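Local atomic coordinates of Exo-alpha-sialidase (Clostridium perfringens, PDB entry 2VO8), a protein that probably removes terminal sialic acids from glycans as a family 33 glycoside hydrolase, its cohesin module probably binding a dockerin partner with high affinity in toxin complexes. Residues Asp65-Lys70 against Ile81-Leu86; Ile29-Glu33 against Glu45-Glu49. All blocks are in the same frame, centred on the assembly; numbering follows the deposited sequence.

Interaction 1 of 2, residues Asp65-Lys70 against Ile81-Leu86; sequences DSLFVK and ILVASL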
ATOM      1  N   ASP A  65     -13.138  -0.634   8.540  1.00 31.02           N
ATOM      2  CA  ASP A  65     -14.415  -0.409   7.882  1.00 31.17           C
ATOM      3  C   ASP A  65     -14.892   1.061   7.897  1.00 31.01           C
ATOM      4  O   ASP A  65     -16.055   1.340   7.590  1.00 30.74           O
ATOM      5  CB  ASP A  65     -15.462  -1.389   8.454  1.00 32.98           C
ATOM      6  CG  ASP A  65     -15.832  -1.079   9.889  1.00 35.27           C
ATOM      7  OD1 ASP A  65     -15.237  -0.124  10.452  1.00 40.94           O
ATOM      8  OD2 ASP A  65     -16.719  -1.792  10.456  1.00 35.33           O
ATOM      9  N   SER A  66     -13.989   2.004   8.188  1.00 29.51           N
ATOM     10  CA  SER A  66     -14.262   3.431   7.949  1.00 28.39           C
ATOM     11  C   SER A  66     -13.738   3.954   6.612  1.00 26.93           C
ATOM     12  O   SER A  66     -13.865   5.146   6.306  1.00 25.91           O
ATOM     13  CB  SER A  66     -13.700   4.292   9.083  1.00 28.77           C
ATOM     14  OG  SER A  66     -12.289   4.343   9.034  1.00 31.97           O
ATOM     15  N   LEU A  67     -13.169   3.047   5.819  1.00 25.87           N
ATOM     16  CA  LEU A  67     -12.626   3.333   4.501  1.00 24.77           C
ATOM     17  C   LEU A  67     -13.182   2.311   3.538  1.00 23.37           C
ATOM     18  O   LEU A  67     -13.644   1.267   3.963  1.00 25.30           O
ATOM     19  CB  LEU A  67     -11.093   3.174   4.510  1.00 25.82           C
ATOM     20  CG  LEU A  67     -10.292   3.850   5.640  1.00 27.16           C
ATOM     21  CD1 LEU A  67      -8.968   3.079   5.909  1.00 27.04           C
ATOM     22  CD2 LEU A  67     -10.019   5.287   5.313  1.00 25.93           C
ATOM     23  N   PHE A  68     -13.154   2.621   2.257  1.00 21.56           N
ATOM     24  CA  PHE A  68     -13.299   1.589   1.214  1.00 22.43           C
ATOM     25  C   PHE A  68     -12.160   1.667   0.179  1.00 22.82           C
ATOM     26  O   PHE A  68     -11.648   2.756  -0.180  1.00 21.23           O
ATOM     27  CB  PHE A  68     -14.705   1.577   0.568  1.00 20.49           C
ATOM     28  CG  PHE A  68     -14.885   2.506  -0.606  1.00 21.89           C
ATOM     29  CD1 PHE A  68     -15.025   1.983  -1.903  1.00 20.66           C
ATOM     30  CD2 PHE A  68     -15.001   3.900  -0.428  1.00 20.53           C
ATOM     31  CE1 PHE A  68     -15.240   2.802  -3.005  1.00 18.94           C
ATOM     32  CE2 PHE A  68     -15.193   4.740  -1.533  1.00 18.48           C
ATOM     33  CZ  PHE A  68     -15.330   4.205  -2.826  1.00 20.96           C
ATOM     34  N   VAL A  69     -11.766   0.482  -0.276  1.00 23.72           N
ATOM     35  CA  VAL A  69     -10.689   0.286  -1.229  1.00 23.80           C
ATOM     36  C   VAL A  69     -11.241  -0.288  -2.548  1.00 24.46           C
ATOM     37  O   VAL A  69     -12.152  -1.159  -2.555  1.00 24.16           O
ATOM     38  CB  VAL A  69      -9.582  -0.627  -0.614  1.00 23.83           C
ATOM     39  CG1 VAL A  69      -8.407  -0.755  -1.537  1.00 27.80           C
ATOM     40  CG2 VAL A  69      -9.098  -0.060   0.760  1.00 24.75           C
ATOM     41  N   LYS A  70     -10.757   0.269  -3.644  1.00 24.11           N
ATOM     42  CA  LYS A  70     -10.925  -0.271  -4.972  1.00 24.99           C
ATOM     43  C   LYS A  70      -9.533  -0.433  -5.567  1.00 25.74           C
ATOM     44  O   LYS A  70      -8.659   0.416  -5.342  1.00 23.96           O
ATOM     45  CB  LYS A  70     -11.741   0.684  -5.861  1.00 25.24           C
ATOM     46  CG  LYS A  70     -13.245   0.847  -5.465  1.00 25.57           C
ATOM     47  CD  LYS A  70     -14.029  -0.488  -5.586  1.00 27.75           C
ATOM     48  CE  LYS A  70     -15.489  -0.354  -5.109  1.00 28.95           C
ATOM     49  NZ  LYS A  70     -16.308  -1.591  -5.361  1.00 25.21           N
ATOM     50  N   ILE A  81      -4.511   1.380  -6.580  1.00 20.16           N
ATOM     51  CA  ILE A  81      -5.269   1.229  -5.335  1.00 19.96           C
ATOM     52  C   ILE A  81      -5.812   2.598  -4.932  1.00 21.42           C
ATOM     53  O   ILE A  81      -5.038   3.557  -4.768  1.00 19.94           O
ATOM     54  CB  ILE A  81      -4.444   0.654  -4.200  1.00 20.48           C
ATOM     55  CG1 ILE A  81      -3.810  -0.687  -4.619  1.00 18.48           C
ATOM     56  CG2 ILE A  81      -5.279   0.564  -2.897  1.00 20.07           C
ATOM     57  CD1 ILE A  81      -3.067  -1.294  -3.581  1.00 18.31           C
ATOM     58  N   LEU A  82      -7.154   2.689  -4.866  1.00 20.68           N
ATOM     59  CA  LEU A  82      -7.846   3.920  -4.442  1.00 22.04           C
ATOM     60  C   LEU A  82      -8.471   3.624  -3.096  1.00 22.23           C
ATOM     61  O   LEU A  82      -9.283   2.669  -2.989  1.00 21.18           O
ATOM     62  CB  LEU A  82      -8.944   4.304  -5.445  1.00 23.43           C
ATOM     63  CG  LEU A  82      -8.514   4.556  -6.890  1.00 25.74           C
ATOM     64  CD1 LEU A  82      -9.697   4.935  -7.839  1.00 27.70           C
ATOM     65  CD2 LEU A  82      -7.464   5.637  -6.945  1.00 26.49           C
ATOM     66  N   VAL A  83      -8.101   4.418  -2.081  1.00 21.50           N
ATOM     67  CA  VAL A  83      -8.621   4.349  -0.714  1.00 22.12           C
ATOM     68  C   VAL A  83      -9.471   5.617  -0.518  1.00 22.40           C
ATOM     69  O   VAL A  83      -9.009   6.709  -0.792  1.00 20.69           O
ATOM     70  CB  VAL A  83      -7.564   4.472   0.443  1.00 24.95           C
ATOM     71  CG1 VAL A  83      -8.162   3.957   1.734  1.00 25.43           C
ATOM     72  CG2 VAL A  83      -6.203   3.812   0.166  1.00 25.60           C
ATOM     73  N   ALA A  84     -10.696   5.477  -0.028  1.00 21.61           N
ATOM     74  CA  ALA A  84     -11.556   6.665   0.215  1.00 22.18           C
ATOM     75  C   ALA A  84     -12.246   6.559   1.564  1.00 21.63           C
ATOM     76  O   ALA A  84     -12.694   5.485   2.006  1.00 20.42           O
ATOM     77  CB  ALA A  84     -12.564   6.869  -0.918  1.00 23.02           C
ATOM     78  N   SER A  85     -12.328   7.705   2.248  1.00 22.11           N
ATOM     79  CA  SER A  85     -13.046   7.793   3.486  1.00 21.38           C
ATOM     80  C   SER A  85     -14.539   7.584   3.211  1.00 20.69           C
ATOM     81  O   SER A  85     -15.042   8.026   2.180  1.00 20.67           O
ATOM     82  CB  SER A  85     -12.890   9.192   4.088  1.00 21.32           C
ATOM     83  OG  SER A  85     -13.488   9.221   5.361  1.00 24.21           O
ATOM     84  N   LEU A  86     -15.216   6.992   4.174  1.00 20.94           N
ATOM     85  CA  LEU A  86     -16.655   6.858   4.133  1.00 21.16           C
ATOM     86  C   LEU A  86     -17.349   8.047   4.824  1.00 21.76           C
ATOM     87  O   LEU A  86     -18.595   8.128   4.862  1.00 21.29           O
ATOM     88  CB  LEU A  86     -17.050   5.534   4.793  1.00 21.12           C
ATOM     89  CG  LEU A  86     -16.617   4.309   3.988  1.00 18.53           C
ATOM     90  CD1 LEU A  86     -17.067   3.038   4.712  1.00 19.71           C
ATOM     91  CD2 LEU A  86     -17.092   4.296   2.557  1.00 19.08           C
TER
HETATM   92  O   HOH W   1     -14.855   7.373   7.684  1.00 36.40           O
HETATM   93  O   HOH W   2     -11.948   3.668  -2.858  1.00 33.00           O
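Phe-68 brings CE2 of its ring to 3.4 Å from CB of Ala-84, its hydrogen-bonded partner in an antiparallel pairing, in an oblique approach. The adjacent ring carbon meets Leu-86 just as obliquely: CD2 of Phe-68 lies 3.7 Å from CD2 of Leu-86, with the leucine running roughly perpendicular to the Phe-68 side chain. The first torsion explains this reach, because chi1 of 88° places CG of Phe-68 between the backbone N and the carbonyl carbon and swings the ring over the opposite strand. One ring face receives a water, 3.3 Å above its centre; that water donates to the carbonyl oxygens of both Phe-68 and Leu-82, while CE of Lys-70 meets the ring edge in plane. Leu-86 arrives from beyond the strand end, its CD1 3.5 Å from the backbone O of Asp-65.

The other face of the sheet carries aliphatic pairs. CG1 of Val-69 touches CG2 of Ile-81 at 3.7 Å, both branches being anti to their own backbone N, and the side chains meet obliquely. Backbone bonds fix the register: Phe-68 and Ala-84 exchange two, Lys-70 and Leu-82 two more. At the open end Leu-86 N reaches Ser-66 O at 3.1 Å, tilted 33° from the carbonyl plane, and a second water joins Ser-66 O to Ser-85 OG, a hydroxyl also bonded to Asn-88 O.

The pairing belongs to the beta hairpin of strands 67-75 and 78-85; the axes of 67-70 and 81-85 run at 160°, close to antiparallel. Beneath it Leu-67 rests on Leu-96 and Val-69 on Val-97 of strand 95-103, and strand 78-85 is flanked on its second edge by strand 41-49, through backbone bonds such as Val-83 with Ala-44.

Interaction 2 of 2, residues Ile29-Glu33 against Glu45-Glu49; sequences ILGIE and EYLFE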
ATOM      1  N   ILE A  29       1.107  -3.939   4.567  1.00 18.42           N
ATOM      2  CA  ILE A  29       0.190  -2.956   5.130  1.00 19.52           C
ATOM      3  C   ILE A  29       0.549  -1.545   4.672  1.00 19.69           C
ATOM      4  O   ILE A  29       1.597  -1.011   5.035  1.00 18.70           O
ATOM      5  CB  ILE A  29       0.189  -3.000   6.669  1.00 19.49           C
ATOM      6  CG1 ILE A  29      -0.230  -4.387   7.161  1.00 22.48           C
ATOM      7  CG2 ILE A  29      -0.732  -1.929   7.233  1.00 20.78           C
ATOM      8  CD1 ILE A  29      -0.100  -4.569   8.658  1.00 22.75           C
ATOM      9  N   LEU A  30      -0.329  -0.951   3.873  1.00 18.38           N
ATOM     10  CA  LEU A  30      -0.069   0.344   3.274  1.00 18.00           C
ATOM     11  C   LEU A  30      -0.714   1.465   4.098  1.00 18.55           C
ATOM     12  O   LEU A  30      -1.859   1.351   4.531  1.00 17.46           O
ATOM     13  CB  LEU A  30      -0.554   0.416   1.862  1.00 16.97           C
ATOM     14  CG  LEU A  30      -0.359  -0.783   0.937  1.00 18.39           C
ATOM     15  CD1 LEU A  30      -0.799  -0.377  -0.460  1.00 17.08           C
ATOM     16  CD2 LEU A  30       1.154  -1.160   0.994  1.00 17.03           C
ATOM     17  N   GLY A  31       0.032   2.535   4.345  1.00 18.71           N
ATOM     18  CA  GLY A  31      -0.537   3.632   5.144  1.00 18.76           C
ATOM     19  C   GLY A  31       0.072   4.979   4.848  1.00 17.91           C
ATOM     20  O   GLY A  31       0.674   5.189   3.794  1.00 16.15           O
ATOM     21  N   ILE A  32      -0.148   5.891   5.790  1.00 18.94           N
ATOM     22  CA  ILE A  32       0.426   7.251   5.727  1.00 20.16           C
ATOM     23  C   ILE A  32       1.056   7.563   7.081  1.00 19.42           C
ATOM     24  O   ILE A  32       0.755   6.895   8.096  1.00 19.39           O
ATOM     25  CB  ILE A  32      -0.654   8.289   5.312  1.00 19.29           C
ATOM     26  CG1 ILE A  32      -1.847   8.307   6.275  1.00 19.27           C
ATOM     27  CG2 ILE A  32      -1.139   8.077   3.846  1.00 18.25           C
ATOM     28  CD1 ILE A  32      -2.805   9.490   5.996  1.00 21.44           C
ATOM     29  N   GLU A  33       1.956   8.555   7.120  1.00 22.40           N
ATOM     30  CA  GLU A  33       2.634   8.931   8.367  1.00 22.16           C
ATOM     31  C   GLU A  33       3.147  10.368   8.226  1.00 21.98           C
ATOM     32  O   GLU A  33       3.427  10.828   7.134  1.00 20.41           O
ATOM     33  CB  GLU A  33       3.774   7.955   8.698  1.00 24.11           C
ATOM     34  CG  GLU A  33       4.584   8.250   9.983  1.00 24.49           C
ATOM     35  CD  GLU A  33       5.672   9.304   9.774  1.00 27.10           C
ATOM     36  OE1 GLU A  33       6.174   9.443   8.649  1.00 30.08           O
ATOM     37  OE2 GLU A  33       6.010  10.015  10.745  1.00 31.61           O
ATOM     38  N   GLU A  45      -4.231   7.335  -2.804  1.00 20.29           N
ATOM     39  CA  GLU A  45      -4.033   6.509  -3.989  1.00 20.11           C
ATOM     40  C   GLU A  45      -2.596   6.007  -4.077  1.00 19.93           C
ATOM     41  O   GLU A  45      -1.651   6.797  -4.059  1.00 18.36           O
ATOM     42  CB  GLU A  45      -4.397   7.289  -5.253  1.00 20.68           C
ATOM     43  CG  GLU A  45      -3.885   6.660  -6.539  1.00 22.04           C
ATOM     44  CD  GLU A  45      -4.348   7.405  -7.776  1.00 24.21           C
ATOM     45  OE1 GLU A  45      -5.121   8.375  -7.633  1.00 29.53           O
ATOM     46  OE2 GLU A  45      -3.939   7.019  -8.892  1.00 26.57           O
ATOM     47  N   TYR A  46      -2.438   4.692  -4.171  1.00 18.91           N
ATOM     48  CA  TYR A  46      -1.132   4.093  -4.420  1.00 19.34           C
ATOM     49  C   TYR A  46      -1.055   3.504  -5.825  1.00 19.77           C
ATOM     50  O   TYR A  46      -2.078   3.203  -6.439  1.00 19.51           O
ATOM     51  CB  TYR A  46      -0.831   3.011  -3.380  1.00 18.43           C
ATOM     52  CG  TYR A  46      -0.999   3.474  -1.951  1.00 20.07           C
ATOM     53  CD1 TYR A  46      -0.018   4.233  -1.326  1.00 18.74           C
ATOM     54  CD2 TYR A  46      -2.137   3.150  -1.225  1.00 18.91           C
ATOM     55  CE1 TYR A  46      -0.168   4.659  -0.020  1.00 20.14           C
ATOM     56  CE2 TYR A  46      -2.296   3.570   0.082  1.00 18.20           C
ATOM     57  CZ  TYR A  46      -1.308   4.324   0.680  1.00 18.41           C
ATOM     58  OH  TYR A  46      -1.460   4.745   1.981  1.00 19.90           O
ATOM     59  N   LEU A  47       0.165   3.345  -6.328  1.00 19.68           N
ATOM     60  CA  LEU A  47       0.444   2.355  -7.337  1.00 20.64           C
ATOM     61  C   LEU A  47       1.423   1.421  -6.639  1.00 20.45           C
ATOM     62  O   LEU A  47       2.542   1.806  -6.274  1.00 19.29           O
ATOM     63  CB  LEU A  47       0.916   2.905  -8.687  1.00 20.63           C
ATOM     64  CG  LEU A  47       0.985   1.739  -9.711  1.00 21.39           C
ATOM     65  CD1 LEU A  47      -0.357   1.330 -10.295  1.00 23.29           C
ATOM     66  CD2 LEU A  47       2.039   1.981 -10.803  1.00 24.05           C
ATOM     67  N   PHE A  48       0.914   0.211  -6.386  1.00 19.54           N
ATOM     68  CA  PHE A  48       1.605  -0.818  -5.610  1.00 19.77           C
ATOM     69  C   PHE A  48       2.312  -1.741  -6.593  1.00 19.27           C
ATOM     70  O   PHE A  48       1.691  -2.231  -7.512  1.00 19.13           O
ATOM     71  CB  PHE A  48       0.628  -1.640  -4.785  1.00 18.05           C
ATOM     72  CG  PHE A  48       1.275  -2.811  -4.065  1.00 18.42           C
ATOM     73  CD1 PHE A  48       1.956  -2.639  -2.872  1.00 18.10           C
ATOM     74  CD2 PHE A  48       1.212  -4.089  -4.604  1.00 18.91           C
ATOM     75  CE1 PHE A  48       2.544  -3.701  -2.218  1.00 18.12           C
ATOM     76  CE2 PHE A  48       1.767  -5.137  -3.948  1.00 16.46           C
ATOM     77  CZ  PHE A  48       2.424  -4.976  -2.770  1.00 18.80           C
ATOM     78  N   GLU A  49       3.606  -1.957  -6.406  1.00 19.80           N
ATOM     79  CA  GLU A  49       4.387  -2.754  -7.377  1.00 19.63           C
ATOM     80  C   GLU A  49       5.028  -3.930  -6.685  1.00 18.28           C
ATOM     81  O   GLU A  49       5.446  -3.868  -5.521  1.00 17.70           O
ATOM     82  CB  GLU A  49       5.402  -1.869  -8.106  1.00 20.38           C
ATOM     83  CG  GLU A  49       4.701  -0.840  -8.989  1.00 22.49           C
ATOM     84  CD  GLU A  49       5.557  -0.349 -10.116  1.00 21.87           C
ATOM     85  OE1 GLU A  49       6.332  -1.164 -10.687  1.00 22.32           O
ATOM     86  OE2 GLU A  49       5.429   0.845 -10.474  1.00 23.00           O
TER
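Leu-30 and Tyr-46 meet inside the beta sandwich of the cohesin module, where strands 26-33 and 41-49 face one another across the core. The axes of the two short segments approach to 9.3 Å at an angle of 136°, and the nearest CA atoms, those of Leu-30 and Tyr-46, are 8.6 Å apart; the separation is one of side-chain packing between layers, not of neighbouring strands in a sheet.

The tight part is where Leu-30 packs on one face of the Tyr-46 ring. CB of Leu-30 sits 4.0 Å above the ring plane of Tyr-46 but displaced from the ring centre, while CD1 of Leu-30 makes an off-centre CH-pi contact, 28° from the ring normal. The two side chains run antiparallel alongside one another, which lets the leucine lie along the ring. Chi1 of -52° sets CG of Tyr-46 anti to its carbonyl carbon and directs the long ring across the core toward strand 26-33.

Looser contact lies toward Phe-48, whose CD1 is 4.2 Å from CD2 of Leu-30, in an oblique approach. Toward the solvent side the segments no longer meet: Glu-49 bonds Thr-115 OG1 through its OE2. Leu-114 touches both Leu-30 and Tyr-46, and Ile-14 touches Leu-30 and Phe-48, so the packing continues into strands 107-121 and 10-15.

At the far end of the ring, CG2 of Ile-32 packs 3.8 Å from OH of Tyr-46, and that buried hydroxyl donates a weak hydrogen bond, 2.8 Å long, to the backbone O of Gly-31, which lies at the ring edge near its plane.

Along the chain interaction 2 is complete before the first segment of interaction 1 begins, and their centres stand about 12 Å apart. Strands 41-49 and 78-85 are antiparallel neighbours, so the two contacts meet directly: Ile-81 O is 2.9 Å from Tyr-46 N, a probable hydrogen bond, and Ile-81 CD1 packs on Phe-48 CB. The centre of interaction 2 lies about 3 Å from the centre of the chain and all five of its touching residues are buried, whereas interaction 1, about 12 Å from it, is partly exposed. Strand 95-103 touches side chains of both. Together they connect the outer hairpin to the hydrophobic centre, both within the cohesin domain.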